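Local coordinates for putative polyphosphate kinase 2 family protein (Arthrobacter aurescens, PDB 3RHF) that probably acts as a polyphosphate kinase of the PPK2 family, transferring phosphate between polyphosphate and nucleotides, at residues A[31-36]-A[185-190]. Residues are numbered along the deposited sequence; the frame is centred on the assembly and turned at random.
Sequences VDPEST and MLNISK
The carboxamide of Asn187 meets Pro33 above one face of its plane, with Pro33 CG 4.2 Å from Asn187 ND2. Val31 comes in near the edge at the NH2 end of the amide, CG1 to Asn187 ND2 3.5 Å, slightly to the other side of the plane. Asn187 closes strand 179-187 of the parallel sheet, whose 2-3-1-4-5 strand order fits the P-loop NTPase clan, and the loop ahead of helix 43-69 packs on this C-terminal end. With Asn187 CG anti to the backbone N (chi1 -175°), the amide is carried out to where Val31 and Pro33 meet it, while Val244 of strand 242-246 also touches its side chain.

Beyond the amide, the proline ring lies along the departing main chain: Pro33 CB is 3.7 Å from Asn187 O, and its CG is 4.0 Å from Ser189 CB. No hydrogen bond joins the segments directly; Asn248 links them, bonding to the Pro33 backbone and accepting from Ser189 N through OD1. Pro33 is the second residue of a type I turn from Asp32 to Ser35, as the backbone torsions of Pro33 and Glu34 indicate; the bond from Ser35 N to Asp32 O (3.0 Å) closes it. An Asx turn overlaps it: Glu34 N donates to Asp32 OD1 (3.1 Å, 163° at the hydrogen), approaching from 66° above the carboxylate plane. On the strand side, Ser189 N-caps helix 190-202, its OG hydrogen-bonded to Glu192 N.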
# COMPACT_ATOMS: atom_id res chain seq x y z
N VAL A 31 -16.57 28.25 -3.51
CA VAL A 31 -15.40 27.48 -3.92
C VAL A 31 -15.32 27.33 -5.44
O VAL A 31 -16.28 26.92 -6.07
CB VAL A 31 -15.35 26.05 -3.26
CG1 VAL A 31 -14.06 25.33 -3.65
CG2 VAL A 31 -15.49 26.15 -1.76
N ASP A 32 -14.16 27.68 -5.99
CA ASP A 32 -13.86 27.50 -7.39
C ASP A 32 -13.01 26.23 -7.62
O ASP A 32 -11.81 26.15 -7.25
CB ASP A 32 -13.13 28.73 -7.91
CG ASP A 32 -12.82 28.65 -9.41
OD1 ASP A 32 -13.25 27.68 -10.08
OD2 ASP A 32 -12.14 29.57 -9.90
N PRO A 33 -13.60 25.22 -8.26
CA PRO A 33 -12.93 23.95 -8.44
C PRO A 33 -11.67 24.04 -9.27
O PRO A 33 -10.96 23.05 -9.37
CB PRO A 33 -13.97 23.12 -9.20
CG PRO A 33 -15.25 23.78 -8.94
CD PRO A 33 -14.93 25.22 -8.87
N GLU A 34 -11.44 25.19 -9.92
CA GLU A 34 -10.31 25.38 -10.82
C GLU A 34 -9.16 26.07 -10.10
O GLU A 34 -8.04 26.00 -10.56
CB GLU A 34 -10.73 26.25 -12.03
CG GLU A 34 -11.43 25.53 -13.20
CD GLU A 34 -10.54 24.46 -13.87
OE1 GLU A 34 -9.27 24.52 -13.82
OE2 GLU A 34 -11.10 23.52 -14.46
N SER A 35 -9.43 26.73 -8.98
CA SER A 35 -8.39 27.43 -8.21
C SER A 35 -7.36 26.46 -7.60
O SER A 35 -7.61 25.24 -7.54
CB SER A 35 -9.02 28.27 -7.09
OG SER A 35 -9.97 27.53 -6.35
N THR A 36 -6.22 27.04 -7.17
CA THR A 36 -5.10 26.36 -6.47
C THR A 36 -4.78 27.11 -5.17
O THR A 36 -3.67 27.63 -4.98
CB THR A 36 -3.81 26.32 -7.35
OG1 THR A 36 -3.35 27.66 -7.56
CG2 THR A 36 -4.03 25.61 -8.74
N MSE A 185 -12.49 16.88 1.34
CA MSE A 185 -13.47 16.69 0.25
C MSE A 185 -12.88 17.20 -1.03
O MSE A 185 -12.49 18.36 -1.15
CB MSE A 185 -14.78 17.36 0.55
CG MSE A 185 -15.89 16.97 -0.46
SE MSE A 185 -16.41 18.52 -1.59
CE MSE A 185 -17.94 17.69 -2.59
N LEU A 186 -12.77 16.32 -2.00
CA LEU A 186 -12.28 16.71 -3.32
C LEU A 186 -13.43 17.22 -4.18
O LEU A 186 -14.32 16.47 -4.52
CB LEU A 186 -11.63 15.51 -4.05
CG LEU A 186 -10.52 14.80 -3.32
CD1 LEU A 186 -10.14 13.65 -4.20
CD2 LEU A 186 -9.38 15.77 -3.06
N ASN A 187 -13.37 18.49 -4.56
CA ASN A 187 -14.49 19.16 -5.20
C ASN A 187 -14.19 19.40 -6.71
O ASN A 187 -13.27 20.13 -7.10
CB ASN A 187 -14.72 20.46 -4.43
CG ASN A 187 -15.92 21.24 -4.89
OD1 ASN A 187 -17.02 20.71 -5.06
ND2 ASN A 187 -15.73 22.53 -5.01
N ILE A 188 -14.95 18.73 -7.55
CA ILE A 188 -14.88 19.02 -8.98
C ILE A 188 -16.20 19.59 -9.41
O ILE A 188 -17.24 19.35 -8.77
CB ILE A 188 -14.50 17.81 -9.84
CG1 ILE A 188 -15.54 16.67 -9.70
CG2 ILE A 188 -13.06 17.36 -9.47
CD1 ILE A 188 -15.24 15.43 -10.54
N SER A 189 -16.16 20.37 -10.48
CA SER A 189 -17.36 20.95 -11.08
C SER A 189 -18.16 19.89 -11.82
O SER A 189 -17.60 18.89 -12.28
CB SER A 189 -16.99 22.06 -12.05
OG SER A 189 -16.38 21.52 -13.19
N LYS A 190 -19.48 20.08 -11.90
CA LYS A 190 -20.34 19.17 -12.71
C LYS A 190 -19.82 18.98 -14.14
O LYS A 190 -19.89 17.89 -14.68
CB LYS A 190 -21.82 19.62 -12.72
CG LYS A 190 -22.83 18.50 -13.15
CD LYS A 190 -24.22 19.07 -13.45
CE LYS A 190 -25.29 17.97 -13.70
NZ LYS A 190 -26.73 18.44 -13.84